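Local coordinates for zona pellucida sperm-binding protein 1 (Gallus gallus, PDB 6GF6), which cross-links egg coat filaments, probably through homodimerisation of its ZP-N1 domain, the piece of the longer protein modelled here, at residues 32-37 / 42-47; 67-72 / 79-84; 11-14 / 19-22. The protein carries 2 engineered substitutions. All coordinates share one frame; numbering follows the deposited sequence.

In the fold
From the N terminus, interaction 3 comes first: residues 11-14 and 19-22 close a tight hairpin at the edge of one antiparallel sheet. The chain then crosses into the second sheet, where interaction 1 closes another hairpin between 32-37 and 42-47. Interaction 2 follows, bringing 67-72, at the end of a strand of the first sheet, against 79-84 of the second. The three loops run in series along the chain, with neither nesting nor crossing. In space they meet: Leu36 pairs with Arg84 between interactions 1 and 2, Ala67 with Met19 between 2 and 3, and Phe33 packs on Leu21 between 1 and 3. Interaction 2 thus joins the sheets that the two hairpins belong to.

Interaction 1. Residues 32-37 / 42-47; sequences HFKVLD and RFEVAN. With NAG (2-acetamido-2-deoxy-beta-D-glucopyranose), chain E.
Val35 and Phe43 face each other as an antiparallel hydrogen-bonded pair, with Val35 N reaching Phe43 O at 3.0 Å and Phe43 N reaching Val35 O at 2.8 Å. The Phe43 ring turns its edge to the partner strand: CD1 is 3.2 Å from Val35 O, and CE1 meets Asp37 OD2 at 3.6 Å, the carboxylate plane standing 77° from the ring. On the same side of the sheet, Val35 CG2 touches Val45 CG2 at 3.9 Å. With CG1 of Val35 trans to the backbone N (chi1 176°), CG2 is the branch left to meet Val45.

Lys34, Glu44, Leu36 and Arg42 lie on the other face. Lys34 and Glu44 run side by side to a salt bridge between NZ and OE1, modelled so short that its exact length is doubtful; the bend at chi2 turns the lysine chain alongside the glutamate and the one at chi4 swings NZ back to OE1. Leu36 CD2 lies 3.4 Å from Arg42 CG, alongside the arginine chain. One water takes the N-H of Val45 and donates to Phe33 O and Glu44 OE2, bridging the strands where direct pairing ends. His32, Lys34 and Glu44 bind zinc in a structure of this protein, though none is bound to this chain here.

Further out, Asp37 OD1 accepts from the backbone of Phe39 and Thr41, while Gln86 and Glu88 hold the Arg42 guanidinium. The glycan on Asn47 ND2 is also hydrogen-bonded to Glu44 N of the second subunit. The hairpin continues its sheet through strand 80-90, paired to 30-36, while Phe33, Val35 and Val45 pack onto strands 53-57 and 63-68 of the opposing sheet.

Interaction 2. Residues 67-72 / 79-84; sequences AGYEGC and GRYVLR
Ala67 starts the contact by setting its CB 3.6 Å from Leu83 CD2. In Leu83, CG stands trans to the backbone N (chi1 -178°), and the forked end spreads over the first segment, CD2 to Ala67 and CD1 to the carbonyl of Cys72. The strand ends at Gly68, which opens a type I turn to Gly71, closed by Gly71 N to Gly68 O at 3.2 Å. Tyr69 in that turn meets Tyr81 in an offset stack, centroids 4.4 Å apart and planes only 6° from parallel. The slip between the rings carries Tyr69 CB over the middle of the Tyr81 face, 3.8 Å from its centroid, a CH-pi contact, while Tyr81 CD2 sits above the rim of the Tyr69 ring. Tyr69 is fixed at its far end too, since its OH is hydrogen-bonded to Gly15 O. Replacing Tyr81 by an alanine would probably strip the cover from one face of Tyr69 and open a gap between the turn and strand 80-90. Cys72 ends the segment, tied by a disulfide to Cys51. Between the segments the cohesion is therefore aromatic and aliphatic packing, which joins strand 63-68 of one sheet to strand 80-90 of the other without any backbone pairing.

Interaction 3. Residues 11-14 / 19-22; sequences HYDC and MQLL
Leu22 N donates to His11 O at 2.7 Å, the shortest of the bonds between the two strands. His11 N returns the bond to Leu22 O at 2.9 Å, and two residues on, Asp13 and Gln20 exchange a second pair: Asp13 N to Gln20 O at 2.9 Å and Gln20 N to Asp13 O at 3.2 Å. Gln20 O also lies against CA and CB of Tyr12, so one carbonyl meets both a true donor and C-H groups.

The same Asp13-Gln20 pair is bonded again through its side chains. Gln20 NE2, with its acceptor close to the amide plane, donates to the anti lone pair of Asp13 OD2 at 2.9 Å; the glutamine leaves with CG between backbone N and carbonyl carbon (chi1 63°) and then runs extended beside the aspartate. Leu22 CD1 fills in near both His11 NE2, at 3.7 Å, and Asp13 OD2. On the opposite face Tyr12 CB packs on Leu21 CD1 at 3.9 Å.

Phe39 of the second subunit packs on Asp13 and Gln20. Tyr12 OH is hydrogen-bonded to Thr105 N, and Cys14 is disulfide-linked to Cys106, so the last strand of the domain holds this edge.

This is an antiparallel edge hairpin of the Ig-like ZP-N sandwich; its His11 and Asp13 bind zinc in a structure of this protein, though none is bound to this chain here.

Interaction 1. Residues 32-37 / 42-47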
loop_
_atom_site.group_PDB
_atom_site.type_symbol
_atom_site.label_atom_id
_atom_site.label_comp_id
_atom_site.label_asym_id
_atom_site.label_seq_id
_atom_site.Cartn_x
_atom_site.Cartn_y
_atom_site.Cartn_z
ATOM N N HIS B 32 -8.192 -12.649 -9.987
ATOM C CA HIS B 32 -6.822 -12.302 -10.318
ATOM C C HIS B 32 -6.815 -10.993 -11.093
ATOM O O HIS B 32 -7.651 -10.782 -11.981
ATOM C CB HIS B 32 -6.155 -13.416 -11.131
ATOM C CG HIS B 32 -5.797 -14.615 -10.313
ATOM N ND1 HIS B 32 -5.121 -15.697 -10.831
ATOM C CD2 HIS B 32 -6.012 -14.896 -9.006
ATOM C CE1 HIS B 32 -4.941 -16.595 -9.880
ATOM N NE2 HIS B 32 -5.472 -16.133 -8.763
ATOM N N PHE B 33 -5.882 -10.114 -10.737
ATOM C CA PHE B 33 -5.771 -8.787 -11.323
ATOM C C PHE B 33 -4.558 -8.723 -12.240
ATOM O O PHE B 33 -3.495 -9.264 -11.919
ATOM C CB PHE B 33 -5.646 -7.711 -10.236
ATOM C CG PHE B 33 -6.839 -7.617 -9.324
ATOM C CD1 PHE B 33 -6.956 -8.451 -8.222
ATOM C CD2 PHE B 33 -7.835 -6.683 -9.558
ATOM C CE1 PHE B 33 -8.049 -8.360 -7.377
ATOM C CE2 PHE B 33 -8.930 -6.587 -8.716
ATOM C CZ PHE B 33 -9.036 -7.427 -7.625
ATOM N N LYS B 34 -4.723 -8.059 -13.383
ATOM C CA LYS B 34 -3.622 -7.793 -14.297
ATOM C C LYS B 34 -3.737 -6.367 -14.815
ATOM O O LYS B 34 -4.834 -5.906 -15.145
ATOM C CB LYS B 34 -3.601 -8.769 -15.482
ATOM C CG LYS B 34 -3.218 -10.199 -15.132
ATOM C CD LYS B 34 -4.446 -11.049 -14.843
ATOM C CE LYS B 34 -4.099 -12.531 -14.818
ATOM N NZ LYS B 34 -3.141 -12.863 -13.728
ATOM N N VAL B 35 -2.605 -5.678 -14.884
ATOM C CA VAL B 35 -2.544 -4.325 -15.423
ATOM C C VAL B 35 -2.380 -4.404 -16.933
ATOM O O VAL B 35 -1.591 -5.205 -17.445
ATOM C CB VAL B 35 -1.394 -3.532 -14.776
ATOM C CG1 VAL B 35 -1.270 -2.154 -15.410
ATOM C CG2 VAL B 35 -1.610 -3.413 -13.276
ATOM N N LEU B 36 -3.133 -3.575 -17.651
ATOM C CA LEU B 36 -3.114 -3.545 -19.108
ATOM C C LEU B 36 -2.456 -2.267 -19.610
ATOM O O LEU B 36 -2.652 -1.189 -19.040
ATOM C CB LEU B 36 -4.528 -3.644 -19.686
ATOM C CG LEU B 36 -5.389 -4.809 -19.206
ATOM C CD1 LEU B 36 -6.779 -4.696 -19.814
ATOM C CD2 LEU B 36 -4.752 -6.142 -19.569
ATOM N N ASP B 37 -1.643 -2.400 -20.653
ATOM C CA ASP B 37 -1.082 -1.256 -21.358
ATOM C C ASP B 37 -1.810 -1.101 -22.690
ATOM O O ASP B 37 -2.706 -1.879 -23.026
ATOM C CB ASP B 37 0.438 -1.406 -21.520
ATOM C CG ASP B 37 0.842 -2.485 -22.516
ATOM O OD1 ASP B 37 -0.033 -3.158 -23.100
ATOM O OD2 ASP B 37 2.065 -2.678 -22.690
ATOM N N ARG B 42 -0.648 -8.045 -20.422
ATOM C CA ARG B 42 -1.224 -8.263 -19.101
ATOM C C ARG B 42 -0.073 -8.416 -18.110
ATOM O O ARG B 42 0.635 -9.428 -18.121
ATOM C CB ARG B 42 -2.139 -9.485 -19.107
ATOM C CG ARG B 42 -3.403 -9.289 -19.943
ATOM C CD ARG B 42 -3.948 -10.586 -20.536
ATOM N NE ARG B 42 -4.324 -11.567 -19.514
ATOM C CZ ARG B 42 -3.626 -12.659 -19.197
ATOM N NH1 ARG B 42 -4.076 -13.471 -18.247
ATOM N NH2 ARG B 42 -2.485 -12.954 -19.815
ATOM N N PHE B 43 0.054 -7.454 -17.203
ATOM C CA PHE B 43 1.161 -7.403 -16.255
ATOM C C PHE B 43 0.700 -7.933 -14.909
ATOM O O PHE B 43 -0.275 -7.437 -14.342
ATOM C CB PHE B 43 1.705 -5.983 -16.079
ATOM C CG PHE B 43 2.276 -5.383 -17.320
ATOM C CD1 PHE B 43 1.461 -4.741 -18.234
ATOM C CD2 PHE B 43 3.640 -5.451 -17.573
ATOM C CE1 PHE B 43 1.992 -4.184 -19.387
ATOM C CE2 PHE B 43 4.180 -4.892 -18.726
ATOM C CZ PHE B 43 3.353 -4.258 -19.634
ATOM N N GLU B 44 1.371 -8.975 -14.441
ATOM C CA GLU B 44 1.137 -9.506 -13.110
ATOM C C GLU B 44 1.439 -8.445 -12.061
ATOM O O GLU B 44 2.355 -7.632 -12.213
ATOM C CB GLU B 44 2.006 -10.743 -12.879
ATOM C CG GLU B 44 1.501 -11.937 -13.660
ATOM C CD GLU B 44 0.091 -12.333 -13.288
ATOM O OE1 GLU B 44 -0.773 -12.246 -14.181
ATOM O OE2 GLU B 44 -0.168 -12.661 -12.106
ATOM N N VAL B 45 0.627 -8.421 -11.022
ATOM C CA VAL B 45 0.777 -7.476 -9.925
ATOM C C VAL B 45 1.571 -8.121 -8.798
ATOM O O VAL B 45 1.201 -9.192 -8.303
ATOM C CB VAL B 45 -0.598 -7.005 -9.434
ATOM C CG1 VAL B 45 -0.456 -6.189 -8.172
ATOM C CG2 VAL B 45 -1.307 -6.221 -10.532
ATOM N N ALA B 46 2.643 -7.452 -8.358
ATOM C CA ALA B 46 3.394 -7.891 -7.191
ATOM C C ALA B 46 3.592 -6.710 -6.249
ATOM O O ALA B 46 3.855 -5.584 -6.685
ATOM C CB ALA B 46 4.755 -8.476 -7.585
ATOM N N ASN B 47 3.507 -6.996 -4.950
ATOM C CA ASN B 47 3.676 -5.971 -3.920
ATOM C C ASN B 47 5.041 -5.303 -4.013
ATOM O O ASN B 47 5.149 -4.068 -4.033
ATOM C CB ASN B 47 3.509 -6.616 -2.549
ATOM C CG ASN B 47 2.067 -6.871 -2.183
ATOM O OD1 ASN B 47 1.127 -6.344 -2.796
ATOM N ND2 ASN B 47 1.892 -7.750 -1.198
HETATM C C1 NAG E . 0.642 -8.206 -0.682
HETATM C C2 NAG E . 0.438 -9.676 -1.066
HETATM C C3 NAG E . -0.844 -10.217 -0.439
HETATM C C4 NAG E . -0.862 -9.960 1.059
HETATM C C5 NAG E . -0.632 -8.477 1.337
HETATM C C6 NAG E . -0.530 -8.147 2.812
HETATM C C7 NAG E . 1.453 -10.220 -3.262
HETATM C C8 NAG E . 2.741 -10.503 -2.535
HETATM N N2 NAG E . 0.409 -9.843 -2.507
HETATM O O3 NAG E . -0.936 -11.613 -0.699
HETATM O O4 NAG E . -2.115 -10.361 1.601
HETATM O O5 NAG E . 0.603 -8.060 0.735
HETATM O O6 NAG E . -0.362 -6.753 3.039
HETATM O O7 NAG E . 1.360 -10.336 -4.480
HETATM O O HOH W 1 -1.309 -10.493 -10.558
#

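Interaction 2. Residues 67-72 / 79-84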
loop_
_atom_site.group_PDB
_atom_site.type_symbol
_atom_site.label_atom_id
_atom_site.label_comp_id
_atom_site.label_asym_id
_atom_site.label_seq_id
_atom_site.Cartn_x
_atom_site.Cartn_y
_atom_site.Cartn_z
ATOM N N ALA B 67 -3.358 1.381 -6.548
ATOM C CA ALA B 67 -2.441 1.939 -7.539
ATOM C C ALA B 67 -2.190 3.420 -7.279
ATOM O O ALA B 67 -3.139 4.208 -7.223
ATOM C CB ALA B 67 -2.998 1.746 -8.951
ATOM N N GLY B 68 -0.919 3.801 -7.145
ATOM C CA GLY B 68 -0.565 5.211 -7.108
ATOM C C GLY B 68 -0.716 5.863 -8.471
ATOM O O GLY B 68 -0.572 5.222 -9.514
ATOM N N TYR B 69 -1.040 7.163 -8.463
ATOM C CA TYR B 69 -1.252 7.887 -9.718
ATOM C C TYR B 69 0.014 7.970 -10.569
ATOM O O TYR B 69 -0.078 8.077 -11.795
ATOM C CB TYR B 69 -1.790 9.301 -9.445
ATOM C CG TYR B 69 -3.232 9.363 -8.992
ATOM C CD1 TYR B 69 -4.186 8.505 -9.515
ATOM C CD2 TYR B 69 -3.640 10.284 -8.043
ATOM C CE1 TYR B 69 -5.505 8.556 -9.099
ATOM C CE2 TYR B 69 -4.958 10.343 -7.618
ATOM C CZ TYR B 69 -5.887 9.476 -8.151
ATOM O OH TYR B 69 -7.203 9.534 -7.737
ATOM N N GLU B 70 1.196 7.904 -9.959
ATOM C CA GLU B 70 2.446 8.026 -10.699
ATOM C C GLU B 70 3.061 6.671 -11.024
ATOM O O GLU B 70 4.239 6.601 -11.383
ATOM C CB GLU B 70 3.449 8.860 -9.895
ATOM C CG GLU B 70 2.968 10.256 -9.512
ATOM C CD GLU B 70 2.942 11.214 -10.678
ATOM O OE1 GLU B 70 3.586 10.919 -11.706
ATOM O OE2 GLU B 70 2.279 12.268 -10.564
ATOM N N GLY B 71 2.275 5.601 -10.958
ATOM C CA GLY B 71 2.800 4.267 -11.139
ATOM C C GLY B 71 2.811 3.826 -12.590
ATOM O O GLY B 71 2.471 4.569 -13.509
ATOM N N CYS B 72 3.229 2.583 -12.785
ATOM C CA CYS B 72 3.417 2.054 -14.127
ATOM C C CYS B 72 2.100 1.928 -14.862
ATOM O O CYS B 72 1.121 1.389 -14.335
ATOM C CB CYS B 72 4.055 0.677 -14.079
ATOM S SG CYS B 72 5.684 0.637 -13.431
ATOM N N GLY B 79 -6.749 15.162 -19.475
ATOM C CA GLY B 79 -6.504 15.737 -18.162
ATOM C C GLY B 79 -6.952 14.855 -17.018
ATOM O O GLY B 79 -7.449 15.361 -16.004
ATOM N N ARG B 80 -6.811 13.539 -17.165
ATOM C CA ARG B 80 -7.220 12.602 -16.129
ATOM C C ARG B 80 -6.279 11.405 -16.136
ATOM O O ARG B 80 -5.694 11.065 -17.166
ATOM C CB ARG B 80 -8.675 12.151 -16.323
ATOM C CG ARG B 80 -9.692 13.276 -16.174
ATOM C CD ARG B 80 -11.118 12.764 -16.268
ATOM N NE ARG B 80 -11.416 12.192 -17.579
ATOM C CZ ARG B 80 -12.569 11.609 -17.897
ATOM N NH1 ARG B 80 -12.752 11.114 -19.116
ATOM N NH2 ARG B 80 -13.542 11.515 -16.999
ATOM N N TYR B 81 -6.102 10.801 -14.962
ATOM C CA TYR B 81 -5.346 9.558 -14.849
ATOM C C TYR B 81 -6.206 8.389 -15.296
ATOM O O TYR B 81 -7.378 8.293 -14.920
ATOM C CB TYR B 81 -4.892 9.315 -13.412
ATOM C CG TYR B 81 -3.970 10.361 -12.844
ATOM C CD1 TYR B 81 -2.664 10.476 -13.291
ATOM C CD2 TYR B 81 -4.400 11.228 -11.846
ATOM C CE1 TYR B 81 -1.814 11.427 -12.766
ATOM C CE2 TYR B 81 -3.558 12.177 -11.321
ATOM C CZ TYR B 81 -2.268 12.270 -11.785
ATOM O OH TYR B 81 -1.422 13.215 -11.267
ATOM N N VAL B 82 -5.627 7.502 -16.102
ATOM C CA VAL B 82 -6.336 6.340 -16.621
ATOM C C VAL B 82 -5.475 5.099 -16.411
ATOM O O VAL B 82 -4.310 5.064 -16.824
ATOM C CB VAL B 82 -6.696 6.510 -18.106
ATOM C CG1 VAL B 82 -7.458 5.287 -18.613
ATOM C CG2 VAL B 82 -7.524 7.775 -18.296
ATOM N N LEU B 83 -6.061 4.076 -15.795
ATOM C CA LEU B 83 -5.407 2.789 -15.603
ATOM C C LEU B 83 -6.408 1.704 -15.946
ATOM O O LEU B 83 -7.503 1.664 -15.374
ATOM C CB LEU B 83 -4.913 2.619 -14.165
ATOM C CG LEU B 83 -4.174 1.310 -13.871
ATOM C CD1 LEU B 83 -2.873 1.228 -14.642
ATOM C CD2 LEU B 83 -3.908 1.170 -12.395
ATOM N N ARG B 84 -6.030 0.833 -16.872
ATOM C CA ARG B 84 -6.872 -0.267 -17.313
ATOM C C ARG B 84 -6.418 -1.552 -16.639
ATOM O O ARG B 84 -5.223 -1.869 -16.633
ATOM C CB ARG B 84 -6.826 -0.406 -18.836
ATOM C CG ARG B 84 -7.535 0.733 -19.557
ATOM C CD ARG B 84 -7.459 0.634 -21.076
ATOM N NE ARG B 84 -7.862 -0.679 -21.588
ATOM C CZ ARG B 84 -7.067 -1.523 -22.242
ATOM N NH1 ARG B 84 -5.796 -1.222 -22.491
ATOM N NH2 ARG B 84 -7.550 -2.684 -22.658
#

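Interaction 3. Residues 11-14 / 19-22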
loop_
_atom_site.group_PDB
_atom_site.type_symbol
_atom_site.label_atom_id
_atom_site.label_comp_id
_atom_site.label_asym_id
_atom_site.label_seq_id
_atom_site.Cartn_x
_atom_site.Cartn_y
_atom_site.Cartn_z
ATOM N N HIS B 11 -16.116 -2.209 -7.711
ATOM C CA HIS B 11 -16.146 -0.766 -7.900
ATOM C C HIS B 11 -14.758 -0.240 -7.570
ATOM O O HIS B 11 -13.942 -0.938 -6.965
ATOM C CB HIS B 11 -17.197 -0.112 -7.002
ATOM C CG HIS B 11 -16.799 -0.081 -5.561
ATOM N ND1 HIS B 11 -17.006 -1.145 -4.708
ATOM C CD2 HIS B 11 -16.193 0.880 -4.824
ATOM C CE1 HIS B 11 -16.550 -0.839 -3.506
ATOM N NE2 HIS B 11 -16.053 0.385 -3.549
ATOM N N TYR B 12 -14.505 1.013 -7.942
ATOM C CA TYR B 12 -13.228 1.647 -7.641
ATOM C C TYR B 12 -13.434 3.057 -7.095
ATOM O O TYR B 12 -14.464 3.700 -7.321
ATOM C CB TYR B 12 -12.300 1.679 -8.869
ATOM C CG TYR B 12 -12.697 2.620 -9.981
ATOM C CD1 TYR B 12 -13.542 2.207 -11.001
ATOM C CD2 TYR B 12 -12.200 3.916 -10.028
ATOM C CE1 TYR B 12 -13.900 3.064 -12.025
ATOM C CE2 TYR B 12 -12.551 4.783 -11.051
ATOM C CZ TYR B 12 -13.401 4.346 -12.049
ATOM O OH TYR B 12 -13.752 5.190 -13.077
ATOM N N ASP B 13 -12.437 3.510 -6.338
ATOM C CA ASP B 13 -12.448 4.814 -5.695
ATOM C C ASP B 13 -11.260 5.634 -6.179
ATOM O O ASP B 13 -10.149 5.110 -6.327
ATOM C CB ASP B 13 -12.376 4.674 -4.165
ATOM C CG ASP B 13 -13.547 3.896 -3.590
ATOM O OD1 ASP B 13 -14.686 4.126 -4.039
ATOM O OD2 ASP B 13 -13.325 3.031 -2.714
ATOM N N CYS B 14 -11.503 6.914 -6.444
ATOM C CA CYS B 14 -10.444 7.862 -6.762
ATOM C C CYS B 14 -10.073 8.608 -5.489
ATOM O O CYS B 14 -10.906 9.318 -4.927
ATOM C CB CYS B 14 -10.885 8.849 -7.840
ATOM S SG CYS B 14 -11.240 8.098 -9.436
ATOM N N MET B 19 -5.593 5.306 -6.431
ATOM C CA MET B 19 -6.921 4.737 -6.604
ATOM C C MET B 19 -6.903 3.283 -6.158
ATOM O O MET B 19 -5.846 2.654 -6.063
ATOM C CB MET B 19 -7.391 4.845 -8.060
ATOM C CG MET B 19 -6.298 4.545 -9.073
ATOM S SD MET B 19 -6.803 4.837 -10.778
ATOM C CE MET B 19 -5.223 5.213 -11.529
ATOM N N GLN B 20 -8.093 2.753 -5.879
ATOM C CA GLN B 20 -8.236 1.369 -5.455
ATOM C C GLN B 20 -9.447 0.745 -6.134
ATOM O O GLN B 20 -10.473 1.402 -6.315
ATOM C CB GLN B 20 -8.369 1.250 -3.930
ATOM C CG GLN B 20 -9.605 1.914 -3.351
ATOM C CD GLN B 20 -9.849 1.528 -1.907
ATOM O OE1 GLN B 20 -9.020 0.867 -1.280
ATOM N NE2 GLN B 20 -10.993 1.935 -1.371
ATOM N N LEU B 21 -9.311 -0.526 -6.507
ATOM C CA LEU B 21 -10.361 -1.316 -7.137
ATOM C C LEU B 21 -10.749 -2.452 -6.200
ATOM O O LEU B 21 -9.892 -3.249 -5.803
ATOM C CB LEU B 21 -9.878 -1.851 -8.486
ATOM C CG LEU B 21 -10.776 -2.768 -9.307
ATOM C CD1 LEU B 21 -12.110 -2.135 -9.585
ATOM C CD2 LEU B 21 -10.081 -3.082 -10.608
ATOM N N LEU B 22 -12.029 -2.521 -5.836
ATOM C CA LEU B 22 -12.520 -3.520 -4.894
ATOM C C LEU B 22 -13.439 -4.500 -5.613
ATOM O O LEU B 22 -14.344 -4.087 -6.344
ATOM C CB LEU B 22 -13.247 -2.862 -3.724
ATOM C CG LEU B 22 -12.410 -1.867 -2.916
ATOM C CD1 LEU B 22 -12.449 -0.478 -3.539
ATOM C CD2 LEU B 22 -12.895 -1.823 -1.479
#